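Local coordinates for transcobalamin-1 (Homo sapiens, PDB 4KKI), which binds vitamin B12 with femtomolar affinity, recognises other corrinoids as well, and protects the vitamin from the acid of the stomach, at residues 332-337 with 350-355; 401-406 with 427-432; 98-103 with 300-305; 57-62 with 102-107. One frame throughout, in Å; residues are numbered along the deposited sequence.

Contact 1 of 4, residues 332-337 with 350-355. With NAG (2-acetamido-2-deoxy-beta-D-glucopyranose), chain G; NAG (2-acetamido-2-deoxy-beta-D-glucopyranose), chain H; NAG (2-acetamido-2-deoxy-beta-D-glucopyranose), chain C.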
# COMPACT_ATOMS: atom_id res chain seq x y z
N SER A 332 13.30 -20.60 -26.45
CA SER A 332 14.06 -19.36 -26.36
C SER A 332 14.67 -19.05 -24.98
O SER A 332 14.06 -19.32 -23.95
CB SER A 332 13.21 -18.17 -26.82
OG SER A 332 14.00 -17.00 -26.91
N TYR A 333 15.87 -18.48 -24.99
CA TYR A 333 16.53 -18.06 -23.76
C TYR A 333 16.96 -16.60 -23.84
O TYR A 333 17.13 -16.06 -24.93
CB TYR A 333 17.75 -18.95 -23.48
CG TYR A 333 17.41 -20.32 -22.95
CD1 TYR A 333 17.01 -21.34 -23.80
CD2 TYR A 333 17.50 -20.60 -21.59
CE1 TYR A 333 16.71 -22.60 -23.31
CE2 TYR A 333 17.19 -21.85 -21.09
CZ TYR A 333 16.80 -22.85 -21.96
OH TYR A 333 16.49 -24.10 -21.48
N ILE A 334 17.15 -15.99 -22.69
CA ILE A 334 17.50 -14.58 -22.66
C ILE A 334 18.67 -14.34 -21.71
O ILE A 334 18.91 -15.12 -20.80
CB ILE A 334 16.24 -13.73 -22.36
CG1 ILE A 334 16.14 -12.59 -23.37
CG2 ILE A 334 16.17 -13.23 -20.92
CD1 ILE A 334 15.03 -12.80 -24.37
N SER A 335 19.41 -13.27 -21.95
CA SER A 335 20.59 -12.97 -21.14
C SER A 335 20.58 -11.54 -20.60
O SER A 335 20.16 -10.61 -21.29
CB SER A 335 21.88 -13.23 -21.92
OG SER A 335 22.13 -14.61 -22.05
N VAL A 336 21.04 -11.38 -19.36
CA VAL A 336 21.05 -10.07 -18.70
C VAL A 336 22.35 -9.83 -17.92
O VAL A 336 23.09 -10.77 -17.64
CB VAL A 336 19.88 -9.94 -17.72
CG1 VAL A 336 18.55 -9.90 -18.46
CG2 VAL A 336 19.90 -11.07 -16.71
N ASN A 337 22.59 -8.58 -17.58
CA ASN A 337 23.72 -8.22 -16.73
C ASN A 337 23.28 -8.08 -15.28
O ASN A 337 22.90 -7.00 -14.83
CB ASN A 337 24.36 -6.91 -17.23
CG ASN A 337 25.54 -6.48 -16.37
OD1 ASN A 337 26.25 -7.30 -15.80
ND2 ASN A 337 25.75 -5.16 -16.28
N VAL A 350 23.76 -13.84 -16.67
CA VAL A 350 22.93 -15.02 -16.46
C VAL A 350 22.03 -15.27 -17.66
O VAL A 350 21.63 -14.34 -18.36
CB VAL A 350 22.09 -14.94 -15.17
CG1 VAL A 350 22.80 -14.08 -14.13
CG2 VAL A 350 20.71 -14.39 -15.45
N THR A 351 21.71 -16.53 -17.90
CA THR A 351 20.82 -16.87 -18.99
C THR A 351 19.62 -17.62 -18.45
O THR A 351 19.76 -18.64 -17.78
CB THR A 351 21.55 -17.70 -20.07
OG1 THR A 351 22.68 -16.97 -20.54
CG2 THR A 351 20.63 -17.96 -21.24
N VAL A 352 18.44 -17.09 -18.74
CA VAL A 352 17.19 -17.68 -18.27
C VAL A 352 16.19 -17.85 -19.41
O VAL A 352 16.33 -17.23 -20.47
CB VAL A 352 16.54 -16.80 -17.18
CG1 VAL A 352 17.35 -16.85 -15.89
CG2 VAL A 352 16.39 -15.37 -17.67
N LEU A 353 15.20 -18.71 -19.20
CA LEU A 353 14.14 -18.90 -20.17
C LEU A 353 13.39 -17.59 -20.37
O LEU A 353 13.22 -16.83 -19.42
CB LEU A 353 13.16 -19.98 -19.70
CG LEU A 353 13.75 -21.37 -19.47
CD1 LEU A 353 12.92 -22.16 -18.48
CD2 LEU A 353 13.88 -22.11 -20.78
N ASN A 354 12.94 -17.35 -21.58
CA ASN A 354 12.22 -16.13 -21.89
C ASN A 354 10.97 -16.08 -21.04
O ASN A 354 10.32 -17.10 -20.83
CB ASN A 354 11.85 -16.12 -23.37
CG ASN A 354 11.55 -14.74 -23.90
OD1 ASN A 354 11.98 -13.73 -23.36
ND2 ASN A 354 10.79 -14.70 -24.98
N GLY A 355 10.62 -14.90 -20.55
CA GLY A 355 9.48 -14.76 -19.67
C GLY A 355 9.77 -15.10 -18.22
O GLY A 355 8.86 -15.21 -17.41
C1 NAG G . 10.40 -13.47 -25.64
C2 NAG G . 10.84 -12.83 -26.96
C3 NAG G . 10.42 -11.36 -27.02
C4 NAG G . 8.93 -11.25 -26.76
C5 NAG G . 8.61 -11.90 -25.42
C6 NAG G . 7.13 -11.82 -25.12
C7 NAG G . 12.99 -12.23 -27.91
C8 NAG G . 12.66 -12.38 -29.36
N2 NAG G . 12.27 -12.97 -27.08
O3 NAG G . 10.71 -10.83 -28.32
O4 NAG G . 8.53 -9.88 -26.74
O5 NAG G . 8.99 -13.28 -25.48
O6 NAG G . 6.69 -13.08 -24.61
O7 NAG G . 13.87 -11.48 -27.51
C1 NAG H . 27.15 -4.89 -16.07
C2 NAG H . 27.68 -3.86 -17.06
C3 NAG H . 29.16 -3.61 -16.84
C4 NAG H . 29.42 -3.26 -15.38
C5 NAG H . 28.79 -4.28 -14.45
C6 NAG H . 28.93 -3.82 -13.01
C7 NAG H . 26.88 -3.45 -19.31
C8 NAG H . 27.22 -3.68 -20.76
N2 NAG H . 27.43 -4.28 -18.43
O3 NAG H . 29.59 -2.55 -17.67
O4 NAG H . 30.81 -3.20 -15.15
O5 NAG H . 27.42 -4.48 -14.75
O6 NAG H . 28.24 -4.71 -12.16
O7 NAG H . 26.13 -2.53 -18.99
C1 NAG C . 28.15 -15.33 -20.48
C2 NAG C . 27.85 -16.82 -20.76
C3 NAG C . 28.97 -17.61 -21.43
C4 NAG C . 29.74 -16.76 -22.40
C5 NAG C . 30.25 -15.54 -21.66
C6 NAG C . 31.18 -14.73 -22.54
C7 NAG C . 26.23 -17.53 -19.12
C8 NAG C . 25.98 -18.40 -17.93
N2 NAG C . 27.50 -17.45 -19.51
O3 NAG C . 28.42 -18.71 -22.15
O4 NAG C . 30.84 -17.51 -22.91
O5 NAG C . 29.12 -14.75 -21.34
O6 NAG C . 30.43 -14.15 -23.61
O7 NAG C . 25.35 -16.93 -19.69

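Contact 2 of 4, residues 401-406 with 427-432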
# COMPACT_ATOMS: atom_id res chain seq x y z
N TYR A 401 17.81 -1.25 3.09
CA TYR A 401 17.08 -2.29 2.37
C TYR A 401 17.74 -2.63 1.04
O TYR A 401 18.62 -1.92 0.57
CB TYR A 401 15.63 -1.87 2.13
CG TYR A 401 15.46 -0.84 1.04
CD1 TYR A 401 15.85 0.48 1.23
CD2 TYR A 401 14.90 -1.19 -0.19
CE1 TYR A 401 15.69 1.42 0.23
CE2 TYR A 401 14.73 -0.25 -1.19
CZ TYR A 401 15.13 1.05 -0.98
OH TYR A 401 14.97 1.99 -1.97
N TRP A 402 17.31 -3.74 0.45
CA TRP A 402 17.78 -4.13 -0.88
C TRP A 402 16.84 -3.58 -1.95
O TRP A 402 15.64 -3.82 -1.91
CB TRP A 402 17.90 -5.65 -0.99
CG TRP A 402 18.98 -6.23 -0.13
CD1 TRP A 402 18.81 -6.86 1.08
CD2 TRP A 402 20.38 -6.25 -0.40
NE1 TRP A 402 20.03 -7.26 1.58
CE2 TRP A 402 21.01 -6.90 0.68
CE3 TRP A 402 21.17 -5.78 -1.45
CZ2 TRP A 402 22.39 -7.09 0.75
CZ3 TRP A 402 22.55 -5.97 -1.39
CH2 TRP A 402 23.14 -6.61 -0.30
N GLU A 403 17.41 -2.83 -2.89
CA GLU A 403 16.63 -2.19 -3.94
C GLU A 403 16.82 -2.90 -5.28
O GLU A 403 17.94 -3.26 -5.64
CB GLU A 403 17.03 -0.72 -4.06
CG GLU A 403 16.21 0.08 -5.06
CD GLU A 403 16.74 1.49 -5.24
OE1 GLU A 403 16.00 2.35 -5.75
OE2 GLU A 403 17.92 1.74 -4.88
N LEU A 404 15.73 -3.10 -6.00
CA LEU A 404 15.78 -3.76 -7.30
C LEU A 404 15.79 -2.72 -8.42
O LEU A 404 14.93 -1.83 -8.46
CB LEU A 404 14.60 -4.71 -7.46
CG LEU A 404 14.33 -5.67 -6.30
CD1 LEU A 404 13.17 -6.58 -6.64
CD2 LEU A 404 15.58 -6.47 -5.94
N LEU A 405 16.75 -2.83 -9.33
CA LEU A 405 16.88 -1.86 -10.41
C LEU A 405 17.12 -2.50 -11.77
O LEU A 405 17.65 -3.60 -11.87
CB LEU A 405 18.00 -0.86 -10.12
CG LEU A 405 17.91 -0.02 -8.84
CD1 LEU A 405 18.68 -0.71 -7.72
CD2 LEU A 405 18.43 1.39 -9.06
N SER A 406 16.71 -1.79 -12.82
CA SER A 406 17.02 -2.19 -14.19
C SER A 406 17.49 -0.97 -14.96
O SER A 406 16.72 -0.04 -15.19
CB SER A 406 15.80 -2.81 -14.86
OG SER A 406 16.07 -3.14 -16.21
N GLU A 427 19.98 -5.16 -11.34
CA GLU A 427 20.81 -4.88 -10.18
C GLU A 427 20.03 -4.95 -8.88
O GLU A 427 18.91 -4.44 -8.78
CB GLU A 427 21.46 -3.50 -10.32
CG GLU A 427 22.33 -3.09 -9.14
CD GLU A 427 22.93 -1.71 -9.33
OE1 GLU A 427 22.87 -1.18 -10.45
OE2 GLU A 427 23.47 -1.16 -8.34
N VAL A 428 20.62 -5.58 -7.87
CA VAL A 428 20.09 -5.53 -6.52
C VAL A 428 21.06 -4.71 -5.67
O VAL A 428 22.21 -5.09 -5.49
CB VAL A 428 19.92 -6.92 -5.91
CG1 VAL A 428 19.16 -6.82 -4.60
CG2 VAL A 428 19.18 -7.83 -6.88
N ARG A 429 20.58 -3.58 -5.16
CA ARG A 429 21.44 -2.58 -4.53
C ARG A 429 21.14 -2.37 -3.04
O ARG A 429 19.99 -2.22 -2.64
CB ARG A 429 21.31 -1.26 -5.28
CG ARG A 429 22.08 -0.09 -4.68
CD ARG A 429 21.85 1.18 -5.49
NE ARG A 429 22.17 0.99 -6.90
CZ ARG A 429 21.98 1.91 -7.85
NH1 ARG A 429 21.47 3.10 -7.53
NH2 ARG A 429 22.30 1.65 -9.11
N TRP A 430 22.20 -2.37 -2.23
CA TRP A 430 22.08 -2.06 -0.82
C TRP A 430 21.85 -0.56 -0.65
O TRP A 430 22.71 0.25 -1.00
CB TRP A 430 23.36 -2.49 -0.09
CG TRP A 430 23.35 -2.24 1.38
CD1 TRP A 430 24.07 -1.29 2.05
CD2 TRP A 430 22.59 -2.93 2.37
NE1 TRP A 430 23.81 -1.36 3.39
CE2 TRP A 430 22.90 -2.36 3.62
CE3 TRP A 430 21.67 -3.99 2.32
CZ2 TRP A 430 22.32 -2.80 4.81
CZ3 TRP A 430 21.10 -4.43 3.50
CH2 TRP A 430 21.43 -3.84 4.73
N SER A 431 20.69 -0.18 -0.11
CA SER A 431 20.30 1.23 -0.10
C SER A 431 19.73 1.71 1.24
O SER A 431 19.36 0.90 2.10
CB SER A 431 19.29 1.50 -1.21
OG SER A 431 19.76 1.03 -2.46
N LYS A 432 19.65 3.02 1.39
CA LYS A 432 19.10 3.64 2.60
C LYS A 432 17.80 4.35 2.26
O LYS A 432 17.49 4.57 1.09
CB LYS A 432 20.09 4.65 3.18
CG LYS A 432 21.56 4.25 3.10
CD LYS A 432 21.89 3.11 4.04
CE LYS A 432 23.39 2.90 4.14
NZ LYS A 432 24.01 2.64 2.81

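Contact 3 of 4, residues 98-103 with 300-305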
# COMPACT_ATOMS: atom_id res chain seq x y z
N ILE A 98 -7.31 -4.53 9.30
CA ILE A 98 -8.29 -5.48 9.81
C ILE A 98 -9.52 -4.75 10.31
O ILE A 98 -10.65 -5.11 9.97
CB ILE A 98 -7.70 -6.34 10.95
CG1 ILE A 98 -6.69 -7.34 10.37
CG2 ILE A 98 -8.79 -7.08 11.70
CD1 ILE A 98 -6.03 -8.20 11.42
N ILE A 99 -9.30 -3.70 11.10
CA ILE A 99 -10.39 -2.90 11.63
C ILE A 99 -11.18 -2.24 10.51
O ILE A 99 -12.41 -2.22 10.53
CB ILE A 99 -9.86 -1.83 12.62
CG1 ILE A 99 -9.18 -2.52 13.81
CG2 ILE A 99 -10.99 -0.92 13.08
CD1 ILE A 99 -8.56 -1.56 14.81
N LEU A 100 -10.47 -1.71 9.51
CA LEU A 100 -11.12 -1.06 8.38
C LEU A 100 -11.97 -2.05 7.60
O LEU A 100 -13.12 -1.77 7.27
CB LEU A 100 -10.10 -0.40 7.46
CG LEU A 100 -9.31 0.78 8.03
CD1 LEU A 100 -8.24 1.23 7.04
CD2 LEU A 100 -10.23 1.94 8.39
N ALA A 101 -11.40 -3.21 7.31
CA ALA A 101 -12.11 -4.25 6.57
C ALA A 101 -13.35 -4.76 7.32
O ALA A 101 -14.37 -5.04 6.71
CB ALA A 101 -11.18 -5.41 6.25
N LEU A 102 -13.24 -4.86 8.64
CA LEU A 102 -14.35 -5.37 9.45
C LEU A 102 -15.45 -4.33 9.65
O LEU A 102 -16.58 -4.68 9.99
CB LEU A 102 -13.84 -5.87 10.81
CG LEU A 102 -13.08 -7.20 10.84
CD1 LEU A 102 -12.48 -7.43 12.22
CD2 LEU A 102 -13.99 -8.35 10.45
N GLY A 103 -15.12 -3.07 9.44
CA GLY A 103 -16.05 -2.00 9.75
C GLY A 103 -16.36 -1.04 8.61
O GLY A 103 -16.70 0.12 8.87
N LEU A 300 -12.44 7.11 3.07
CA LEU A 300 -13.29 7.97 3.90
C LEU A 300 -14.77 7.67 3.75
O LEU A 300 -15.60 8.21 4.47
CB LEU A 300 -13.02 9.44 3.60
CG LEU A 300 -11.60 9.93 3.91
CD1 LEU A 300 -11.50 11.42 3.67
CD2 LEU A 300 -11.21 9.58 5.33
N ASP A 301 -15.11 6.79 2.80
CA ASP A 301 -16.50 6.38 2.60
C ASP A 301 -16.89 5.27 3.56
O ASP A 301 -18.01 4.75 3.51
CB ASP A 301 -16.72 5.95 1.15
CG ASP A 301 -16.59 7.09 0.18
OD1 ASP A 301 -16.93 8.23 0.57
OD2 ASP A 301 -16.14 6.86 -0.96
N ILE A 302 -15.96 4.90 4.44
CA ILE A 302 -16.23 3.91 5.47
C ILE A 302 -17.13 4.49 6.56
O ILE A 302 -16.71 5.34 7.35
CB ILE A 302 -14.92 3.39 6.10
CG1 ILE A 302 -14.12 2.61 5.06
CG2 ILE A 302 -15.21 2.52 7.30
CD1 ILE A 302 -12.76 2.15 5.54
N ASN A 303 -18.39 4.05 6.57
CA ASN A 303 -19.34 4.47 7.59
C ASN A 303 -19.63 3.30 8.52
O ASN A 303 -20.37 2.38 8.18
CB ASN A 303 -20.63 4.96 6.93
CG ASN A 303 -21.52 5.75 7.88
OD1 ASN A 303 -21.42 5.61 9.10
ND2 ASN A 303 -22.39 6.58 7.32
N LYS A 304 -19.02 3.33 9.71
CA LYS A 304 -19.13 2.22 10.66
C LYS A 304 -20.56 2.03 11.16
O LYS A 304 -20.93 0.94 11.59
CB LYS A 304 -18.16 2.41 11.83
CG LYS A 304 -18.58 3.49 12.82
CD LYS A 304 -17.53 3.67 13.90
CE LYS A 304 -18.09 4.41 15.10
NZ LYS A 304 -19.17 3.62 15.77
N ASP A 305 -21.35 3.10 11.12
CA ASP A 305 -22.74 3.03 11.55
C ASP A 305 -23.69 2.82 10.37
O ASP A 305 -24.56 3.64 10.10
CB ASP A 305 -23.13 4.28 12.35
CG ASP A 305 -22.41 4.36 13.68
OD1 ASP A 305 -22.86 3.70 14.64
OD2 ASP A 305 -21.39 5.09 13.77

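Contact 4 of 4, residues 57-62 with 102-107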
# COMPACT_ATOMS: atom_id res chain seq x y z
N VAL A 57 -8.12 -7.29 0.31
CA VAL A 57 -9.01 -7.66 -0.78
C VAL A 57 -10.48 -7.42 -0.41
O VAL A 57 -11.22 -6.78 -1.16
CB VAL A 57 -8.80 -9.14 -1.17
CG1 VAL A 57 -9.89 -9.61 -2.12
CG2 VAL A 57 -7.42 -9.33 -1.77
N VAL A 58 -10.88 -7.93 0.75
CA VAL A 58 -12.25 -7.78 1.22
C VAL A 58 -12.59 -6.32 1.51
O VAL A 58 -13.68 -5.85 1.17
CB VAL A 58 -12.53 -8.68 2.45
CG1 VAL A 58 -13.86 -8.31 3.11
CG2 VAL A 58 -12.52 -10.15 2.06
N LEU A 59 -11.65 -5.60 2.11
CA LEU A 59 -11.81 -4.17 2.35
C LEU A 59 -12.09 -3.43 1.04
O LEU A 59 -13.01 -2.62 0.96
CB LEU A 59 -10.55 -3.58 3.00
CG LEU A 59 -10.44 -2.05 3.05
CD1 LEU A 59 -11.64 -1.43 3.75
CD2 LEU A 59 -9.15 -1.63 3.73
N SER A 60 -11.30 -3.74 0.02
CA SER A 60 -11.44 -3.13 -1.29
C SER A 60 -12.82 -3.38 -1.89
O SER A 60 -13.46 -2.46 -2.40
CB SER A 60 -10.35 -3.68 -2.23
OG SER A 60 -10.54 -3.23 -3.55
N LEU A 61 -13.27 -4.63 -1.81
CA LEU A 61 -14.55 -5.03 -2.38
C LEU A 61 -15.74 -4.42 -1.65
O LEU A 61 -16.67 -3.91 -2.29
CB LEU A 61 -14.66 -6.56 -2.39
CG LEU A 61 -13.69 -7.24 -3.35
CD1 LEU A 61 -13.64 -8.74 -3.11
CD2 LEU A 61 -14.07 -6.95 -4.79
N LYS A 62 -15.72 -4.48 -0.33
CA LYS A 62 -16.83 -3.95 0.47
C LYS A 62 -16.97 -2.44 0.28
O LYS A 62 -18.07 -1.89 0.33
CB LYS A 62 -16.64 -4.30 1.95
CG LYS A 62 -16.65 -5.79 2.24
CD LYS A 62 -17.67 -6.17 3.30
CE LYS A 62 -17.31 -5.59 4.66
NZ LYS A 62 -18.31 -5.98 5.69
N LEU A 102 -13.24 -4.86 8.64
CA LEU A 102 -14.35 -5.37 9.45
C LEU A 102 -15.45 -4.33 9.65
O LEU A 102 -16.58 -4.68 9.99
CB LEU A 102 -13.84 -5.87 10.81
CG LEU A 102 -13.08 -7.20 10.84
CD1 LEU A 102 -12.48 -7.43 12.22
CD2 LEU A 102 -13.99 -8.35 10.45
N GLY A 103 -15.12 -3.07 9.44
CA GLY A 103 -16.05 -2.00 9.75
C GLY A 103 -16.36 -1.04 8.61
O GLY A 103 -16.70 0.12 8.87
N VAL A 104 -16.25 -1.52 7.37
CA VAL A 104 -16.60 -0.71 6.21
C VAL A 104 -18.05 -0.26 6.35
O VAL A 104 -18.40 0.89 6.05
CB VAL A 104 -16.45 -1.50 4.89
CG1 VAL A 104 -16.83 -0.64 3.70
CG2 VAL A 104 -15.03 -2.02 4.74
N CYS A 105 -18.89 -1.18 6.81
CA CYS A 105 -20.28 -0.90 7.11
C CYS A 105 -20.74 -1.79 8.26
O CYS A 105 -20.06 -2.77 8.60
CB CYS A 105 -21.14 -1.14 5.87
SG CYS A 105 -20.73 -2.65 4.97
N ARG A 106 -21.87 -1.47 8.86
CA ARG A 106 -22.36 -2.23 10.00
C ARG A 106 -22.85 -3.61 9.60
O ARG A 106 -23.76 -3.76 8.78
CB ARG A 106 -23.47 -1.47 10.73
CG ARG A 106 -24.08 -2.22 11.90
CD ARG A 106 -23.76 -1.55 13.22
NE ARG A 106 -24.43 -2.20 14.34
CZ ARG A 106 -25.67 -1.93 14.72
NH1 ARG A 106 -26.38 -1.01 14.08
NH2 ARG A 106 -26.21 -2.58 15.75
N ASN A 107 -22.24 -4.64 10.19
CA ASN A 107 -22.69 -6.01 10.01
C ASN A 107 -22.31 -6.86 11.22
O ASN A 107 -21.77 -6.34 12.20
CB ASN A 107 -22.11 -6.61 8.73
CG ASN A 107 -20.61 -6.79 8.79
OD1 ASN A 107 -19.92 -6.09 9.52
ND2 ASN A 107 -20.10 -7.74 8.01

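Contact 1 of 4, residues 332-337 with 350-355
The Tyr-333 ring and the Leu-353 side chain lie side by side, with CD2 over a face of the ring, and the packing is tight: Leu-353 CD2 is 3.2 Å from Tyr-333 CZ. Both residues sit in a non-hydrogen-bonded pair, where their CB atoms diverge and the end of the leucine turns back to the phenol. One residue further, Ile-334 and Val-352 share one face of the ribbon, and their CG2 methyls meet at 3.9 Å. The same face continues with the CG2 methyls of Val-336 and Val-350, backed by Val-361 of helix 358-368. The two strands form the antiparallel hairpin 333-341/345-353 at the edge of the beta domain's mixed sheet; paired backbone bonds of Ile-334 with Val-352 (Ile-334 N to Val-352 O 2.7 Å, 160° at the hydrogen) and of Val-336 with Val-350 define the register. On the opposite face, Ser-335 OG donates to Thr-351 OG1 at 2.9 Å. Thr-351 OG1, anti to its carbonyl carbon (chi1 -57°), donates in turn to O7 of an N-acetylglucosamine (chain C) at 2.8 Å. Asn-354 ND2 is bonded to C1 of the chain G sugar, while Asn-354 OD1 lies 3.3 Å from Ile-334 CD1. Asn-337 ND2 carries the chain H sugar.

Contact 2 of 4, residues 401-406 with 427-432
The indole of Trp-402 receives the edge of Trp-430 on one face: Trp-430 CE3 stands over the ring system, 3.4 Å from Trp-402 CE2. The planes are inclined at 64°, an edge-to-face pair, and the CB of Trp-430 adds an off-centre CH-pi contact to the six-membered ring. The rotation of Trp-402 is further fixed by NE1, which donates to Leu-392 O. The guanidinium of Arg-429 is another flat group with distinct surroundings. Leu-405 CD2 lies over one face, 3.8 Å from Arg-429 CZ, while the edge grips Glu-427 side-on, with NE 2.9 Å from Glu-427 OE2 and NH2 3.2 Å from Glu-427 OE1. Both oxygens are met from above the carboxylate plane, and OE2 has a second partner in Arg-341. At the edge of the Tyr-401 ring lies Lys-432 O. Glu-403, extended with CG anti to its backbone N (chi1 -176°), brings OE2 to 3.1 Å from Ser-431 OG, which donates from the anti side, tilted 27° out of the carboxylate plane. These side chains ride on antiparallel strands whose hydrogen-bonded pairs are 401/431, 403/429 and 405/427; Glu-403 N to Arg-429 O is 2.7 Å. The non-hydrogen-bonded residues therefore turn their amides the other way, and Leu-404 N and Trp-402 O bond to cyanocobalamin. One strand thus serves both sheet and vitamin: its backbone supplies fixed donors and acceptors, while the serine bond probably helps position Glu-403, itself part of the pocket.

Contact 3 of 4, residues 98-103 with 300-305
At Gly-103 the backbone leaves helical torsions (phi -125°, psi 27°), the first residue after helix 92-102 to do so, and its CA comes to 5.3 Å from that of Lys-304. The site belongs to the alpha6-alpha6 helical barrel that forms the N-terminal domain: the end of one helix is packed against the long segment that follows helix 284-294 and leads toward the linker. The turn is marked by Gly-103 N, which bonds to Leu-100 O at 3.2 Å. The same nitrogen also makes a weak bond to Ile-99 O. Ile-302 carries the apolar contact, since its CB points toward the helix and its two branches reach different targets. The longer branch ends with CD1 at 3.8 Å from Leu-100 CD2, the two side chains meeting at about a right angle. The shorter branch, CG2, is anti to its backbone N and rests against the helix end, 3.2 Å from Gly-103 O, a tight contact between a methyl and a carbonyl oxygen. Leu-100 also packs on Phe-157. Lys-304 adds little beyond its CB: its end leads away from the helix, the side chain also touches Phe-157 and Tyr-114, and its NZ makes a weak salt bridge with Asp-305, which is poorly ordered. The segment 300-305 has its own internal brace, an Asx turn in which Asp-305 N donates to Asn-303 OD1 at 3.2 Å.

Contact 4 of 4, residues 57-62 with 102-107
Lys-62 NZ ends among polar and sulfur atoms of the loop 103-107: it is 3.4 Å from Asn-107 ND2 and 4.2 Å from Cys-105 SG. The first of these is a meeting of two donors, so proximity alone gives no bond. Asn-107 OD1 accepts a weak bond from Glu-110 N, consistent with ND2 being the atom on the lysine side. The lysine reaches the site by bending twice, at chi2 (-126°, far from a staggered value) and chi3 (-66°), which folds the chain round Val-104. Its CB lies 3.9 Å from Val-104 CG2, and its CE passes 4.2 Å from Val-104 CB. Helix 55-63 of the alpha-helical barrel is thereby packed on the connection between helices 92-102 and 111-115, which a disulfide from Cys-105 to Cys-308 ties to the end of the domain. Val-104 spreads its methyls across the helix: CG1, anti to its backbone N (chi1 180°), stands 3.8 Å from Lys-62 O, and CG2 reaches 3.6 Å from Leu-59 CD1. The two residues that the valine touches are three apart on the helix. On another side of helix 55-63, Ser-60 OG is bonded to Ala-288 O of helix 284-294.

How the contacts relate
Contacts 3 and 4 share Leu-102 and Gly-103 and lie side by side in the helical domain, centres about 6 Å apart: Val-104 sits between Lys-62 and the Ile-302 side, and Ala-101 touches Leu-59. Both are buried and mainly apolar, and neither is joined by hydrogen bonds between its segments. Contacts 1 and 2 lie on the other side of the chain's centre, in one mixed sheet where strands 333-341 and 426-432 are neighbours. They are partly buried and built on backbone hydrogen bonds. Contact 1 carries covalently attached sugars at the outer edge; contact 2 faces cyanocobalamin, with a sugar touching Trp-430, and adds an aromatic pair across the strands and a salt bridge within strand 426-432.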